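Local coordinates for Lactamase_B domain-containing protein (Pontibacter korlensis, PDB 6XFR), which probably hydrolyses beta-lactam antibiotics to substituted beta-amino acids as a zinc-dependent class B1 metallo-beta-lactamase, at residues H20-H34 with D48-L60. Numbering follows the deposited sequence.
Sequences HTSYKTYHGTVVPSH and DTGWGKEPTEELL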
# COMPACT_ATOMS: atom_id res chain seq x y z
N HIS B 20 -1.28 -4.78 10.44
CA HIS B 20 -1.15 -6.19 10.76
C HIS B 20 -2.11 -6.97 9.88
O HIS B 20 -3.22 -6.50 9.59
CB HIS B 20 -1.39 -6.47 12.26
CG HIS B 20 -2.75 -6.10 12.79
ND1 HIS B 20 -3.84 -6.94 12.70
CD2 HIS B 20 -3.18 -5.00 13.46
CE1 HIS B 20 -4.89 -6.36 13.26
NE2 HIS B 20 -4.52 -5.19 13.73
N THR B 21 -1.65 -8.14 9.41
CA THR B 21 -2.44 -8.96 8.50
C THR B 21 -2.46 -10.37 9.06
O THR B 21 -1.42 -10.99 9.28
CB THR B 21 -1.92 -8.96 7.05
OG1 THR B 21 -2.01 -7.64 6.51
CG2 THR B 21 -2.79 -9.86 6.18
N SER B 22 -3.67 -10.86 9.32
CA SER B 22 -3.94 -12.22 9.75
C SER B 22 -4.32 -13.05 8.52
O SER B 22 -4.90 -12.54 7.56
CB SER B 22 -5.10 -12.25 10.76
OG SER B 22 -4.73 -11.89 12.08
N TYR B 23 -4.01 -14.33 8.56
CA TYR B 23 -4.35 -15.16 7.43
C TYR B 23 -5.24 -16.31 7.88
O TYR B 23 -5.18 -16.75 9.04
CB TYR B 23 -3.09 -15.69 6.69
CG TYR B 23 -2.23 -14.58 6.11
CD1 TYR B 23 -1.04 -14.21 6.73
CD2 TYR B 23 -2.64 -13.86 5.00
CE1 TYR B 23 -0.26 -13.17 6.24
CE2 TYR B 23 -1.87 -12.81 4.50
CZ TYR B 23 -0.68 -12.47 5.12
OH TYR B 23 0.11 -11.45 4.62
N LYS B 24 -6.07 -16.76 6.95
CA LYS B 24 -6.88 -17.95 7.08
C LYS B 24 -7.12 -18.45 5.67
O LYS B 24 -7.49 -17.67 4.80
CB LYS B 24 -8.21 -17.66 7.74
CG LYS B 24 -8.11 -17.40 9.19
CD LYS B 24 -9.30 -17.96 9.92
CE LYS B 24 -9.15 -17.64 11.37
NZ LYS B 24 -7.75 -17.20 11.66
N THR B 25 -6.99 -19.75 5.47
CA THR B 25 -7.31 -20.32 4.17
C THR B 25 -8.76 -20.77 4.19
O THR B 25 -9.18 -21.49 5.11
CB THR B 25 -6.34 -21.46 3.80
OG1 THR B 25 -6.56 -21.86 2.44
CG2 THR B 25 -6.51 -22.67 4.72
N TYR B 26 -9.52 -20.33 3.19
CA TYR B 26 -10.97 -20.54 3.12
C TYR B 26 -11.27 -21.26 1.81
O TYR B 26 -11.22 -20.65 0.74
CB TYR B 26 -11.74 -19.22 3.16
CG TYR B 26 -12.26 -18.82 4.51
CD1 TYR B 26 -11.42 -18.81 5.62
CD2 TYR B 26 -13.57 -18.42 4.66
CE1 TYR B 26 -11.89 -18.42 6.85
CE2 TYR B 26 -14.05 -18.04 5.88
CZ TYR B 26 -13.21 -18.04 6.97
OH TYR B 26 -13.69 -17.66 8.21
N HIS B 27 -11.58 -22.55 1.90
CA HIS B 27 -11.95 -23.30 0.71
C HIS B 27 -10.73 -23.33 -0.18
O HIS B 27 -9.73 -24.00 0.10
CB HIS B 27 -13.16 -22.66 0.02
CG HIS B 27 -14.14 -22.04 0.97
ND1 HIS B 27 -14.47 -22.62 2.18
CD2 HIS B 27 -14.83 -20.87 0.92
CE1 HIS B 27 -15.33 -21.84 2.82
NE2 HIS B 27 -15.56 -20.77 2.07
N GLY B 28 -10.80 -22.58 -1.30
CA GLY B 28 -9.65 -22.30 -2.12
C GLY B 28 -9.16 -20.89 -1.86
O GLY B 28 -9.95 -19.94 -1.84
N THR B 29 -7.85 -20.76 -1.63
CA THR B 29 -7.17 -19.48 -1.46
C THR B 29 -7.14 -18.96 -0.03
O THR B 29 -8.06 -19.19 0.77
CB THR B 29 -7.79 -18.40 -2.37
OG1 THR B 29 -8.08 -18.97 -3.65
CG2 THR B 29 -6.79 -17.24 -2.56
N VAL B 30 -6.08 -18.21 0.26
CA VAL B 30 -5.83 -17.58 1.55
C VAL B 30 -6.44 -16.18 1.59
O VAL B 30 -6.32 -15.39 0.65
CB VAL B 30 -4.32 -17.56 1.84
CG1 VAL B 30 -4.03 -16.87 3.16
CG2 VAL B 30 -3.77 -18.98 1.86
N VAL B 31 -7.10 -15.88 2.69
CA VAL B 31 -7.81 -14.63 2.90
C VAL B 31 -7.08 -13.83 3.97
O VAL B 31 -6.92 -14.32 5.10
CB VAL B 31 -9.27 -14.88 3.30
CG1 VAL B 31 -9.90 -13.60 3.78
CG2 VAL B 31 -10.05 -15.43 2.12
N PRO B 32 -6.61 -12.63 3.67
CA PRO B 32 -6.04 -11.77 4.72
C PRO B 32 -7.11 -10.96 5.46
O PRO B 32 -8.21 -10.72 4.96
CB PRO B 32 -5.10 -10.84 3.92
CG PRO B 32 -5.80 -10.69 2.59
CD PRO B 32 -6.51 -12.02 2.33
N SER B 33 -6.74 -10.56 6.67
CA SER B 33 -7.51 -9.59 7.46
C SER B 33 -6.55 -8.53 7.98
O SER B 33 -5.52 -8.86 8.59
CB SER B 33 -8.25 -10.27 8.61
OG SER B 33 -9.45 -9.55 8.88
N HIS B 34 -6.85 -7.27 7.68
CA HIS B 34 -5.97 -6.17 8.02
C HIS B 34 -6.50 -5.42 9.24
O HIS B 34 -7.71 -5.22 9.37
CB HIS B 34 -5.80 -5.22 6.84
CG HIS B 34 -5.29 -5.88 5.61
ND1 HIS B 34 -4.15 -6.66 5.60
CD2 HIS B 34 -5.76 -5.91 4.34
CE1 HIS B 34 -3.94 -7.13 4.38
NE2 HIS B 34 -4.90 -6.69 3.60
N ASP B 48 -8.50 -3.17 15.54
CA ASP B 48 -8.76 -4.58 15.24
C ASP B 48 -7.80 -5.51 15.97
O ASP B 48 -6.62 -5.19 16.16
CB ASP B 48 -8.67 -4.86 13.75
CG ASP B 48 -9.93 -4.47 13.03
OD1 ASP B 48 -9.95 -4.60 11.78
OD2 ASP B 48 -10.88 -4.00 13.71
N THR B 49 -8.31 -6.66 16.38
CA THR B 49 -7.51 -7.75 16.89
C THR B 49 -7.06 -8.59 15.71
O THR B 49 -7.51 -8.41 14.58
CB THR B 49 -8.33 -8.58 17.88
OG1 THR B 49 -9.49 -9.09 17.19
CG2 THR B 49 -8.77 -7.74 19.07
N GLY B 50 -6.21 -9.57 15.96
CA GLY B 50 -5.96 -10.57 14.95
C GLY B 50 -7.23 -11.32 14.61
O GLY B 50 -8.29 -11.18 15.22
N TRP B 51 -7.12 -12.14 13.58
CA TRP B 51 -8.23 -12.97 13.16
C TRP B 51 -8.26 -14.19 14.07
O TRP B 51 -7.99 -15.32 13.67
CB TRP B 51 -8.04 -13.33 11.70
CG TRP B 51 -9.22 -13.78 11.06
CD1 TRP B 51 -10.39 -14.09 11.67
CD2 TRP B 51 -9.41 -14.00 9.67
NE1 TRP B 51 -11.30 -14.49 10.74
CE2 TRP B 51 -10.73 -14.44 9.50
CE3 TRP B 51 -8.59 -13.85 8.55
CZ2 TRP B 51 -11.25 -14.76 8.25
CZ3 TRP B 51 -9.11 -14.17 7.31
CH2 TRP B 51 -10.42 -14.61 7.17
N GLY B 52 -8.54 -13.94 15.34
CA GLY B 52 -8.60 -14.97 16.34
C GLY B 52 -7.44 -14.88 17.32
O GLY B 52 -6.54 -14.05 17.20
N LYS B 53 -7.46 -15.82 18.26
CA LYS B 53 -6.52 -15.84 19.39
C LYS B 53 -5.07 -15.96 18.92
O LYS B 53 -4.19 -15.20 19.36
CB LYS B 53 -6.87 -16.99 20.33
CG LYS B 53 -5.93 -17.24 21.51
CD LYS B 53 -6.39 -18.49 22.35
CE LYS B 53 -7.14 -19.50 21.44
NZ LYS B 53 -7.50 -20.84 22.02
N GLU B 54 -4.78 -16.95 18.07
CA GLU B 54 -3.40 -17.22 17.72
C GLU B 54 -2.74 -16.08 16.93
O GLU B 54 -1.60 -15.70 17.25
CB GLU B 54 -3.29 -18.52 16.94
CG GLU B 54 -1.86 -18.90 16.68
CD GLU B 54 -1.13 -19.22 17.98
OE1 GLU B 54 -1.50 -20.23 18.63
OE2 GLU B 54 -0.22 -18.45 18.35
N PRO B 55 -3.40 -15.50 15.92
CA PRO B 55 -2.86 -14.27 15.33
C PRO B 55 -2.72 -13.14 16.33
O PRO B 55 -1.81 -12.31 16.21
CB PRO B 55 -3.89 -13.92 14.25
CG PRO B 55 -4.58 -15.17 13.96
CD PRO B 55 -4.63 -15.92 15.23
N THR B 56 -3.61 -13.07 17.32
CA THR B 56 -3.55 -11.95 18.25
C THR B 56 -2.40 -12.10 19.24
O THR B 56 -1.78 -11.09 19.62
CB THR B 56 -4.91 -11.77 18.93
OG1 THR B 56 -5.92 -11.58 17.93
CG2 THR B 56 -4.91 -10.57 19.85
N GLU B 57 -2.07 -13.34 19.63
CA GLU B 57 -0.91 -13.54 20.50
C GLU B 57 0.39 -13.15 19.79
O GLU B 57 1.26 -12.49 20.39
CB GLU B 57 -0.83 -15.00 20.94
CG GLU B 57 -2.11 -15.59 21.47
CD GLU B 57 -2.29 -15.37 22.95
OE1 GLU B 57 -2.44 -16.37 23.69
OE2 GLU B 57 -2.28 -14.18 23.36
N GLU B 58 0.53 -13.55 18.52
CA GLU B 58 1.65 -13.11 17.67
C GLU B 58 1.71 -11.59 17.58
O GLU B 58 2.78 -10.99 17.73
CB GLU B 58 1.54 -13.74 16.28
CG GLU B 58 1.90 -15.22 16.25
CD GLU B 58 1.68 -15.89 14.88
OE1 GLU B 58 2.10 -17.06 14.71
OE2 GLU B 58 1.10 -15.26 13.97
N LEU B 59 0.57 -10.96 17.31
CA LEU B 59 0.52 -9.50 17.24
C LEU B 59 1.02 -8.88 18.54
O LEU B 59 1.86 -7.98 18.53
CB LEU B 59 -0.90 -9.05 16.90
CG LEU B 59 -1.29 -7.57 16.81
CD1 LEU B 59 -0.26 -6.78 16.06
CD2 LEU B 59 -2.63 -7.45 16.12
N LEU B 60 0.53 -9.35 19.68
CA LEU B 60 1.05 -8.81 20.93
C LEU B 60 2.55 -9.04 21.04
O LEU B 60 3.31 -8.10 21.28
CB LEU B 60 0.29 -9.41 22.12
CG LEU B 60 -1.19 -8.96 22.14
CD1 LEU B 60 -2.03 -9.73 23.15
CD2 LEU B 60 -1.33 -7.47 22.32
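W51 lays its indole against the hairpin of strands 17-25 and 30-40, with K24 running over one ring face. K24 CG sits above the six-membered ring, 3.7 Å from its centroid, in a CH-pi contact. Bent at chi2 and chi4, the lysine chain then carries NZ over the five-membered ring, 4.1 Å from that centroid, in a cation-pi contact. NZ also donates to W51 O, in the carbonyl plane, at 2.8 Å. One residue therefore grips both the ring and the backbone of W51. With CG anti to the backbone N (chi1 -162°), the indole extends along the hairpin. V31 CG1 touches W51 CH2 at 3.6 Å, and S33 CB meets W51 CE3 obliquely. S22 OG accepts a nearly straight bond from W51 N (2.8 Å, 167°). Further along, L59 CD2 stands over the centre of the H20 imidazole, 3.5 Å from its centroid. S33 OG is hydrogen-bonded to K83 NZ, and D48 OD1 forms a salt bridge with K83. W51 also lies beside the zinc ligand D82, and S33 beside the zinc ligand H202. The contact joins the hairpin, whose loop probably flanks the zinc site as in other B1 enzymes, to loop 48-52 and the start of helix 53-67 in the alpha-beta/beta-alpha metallo-beta-lactamase fold.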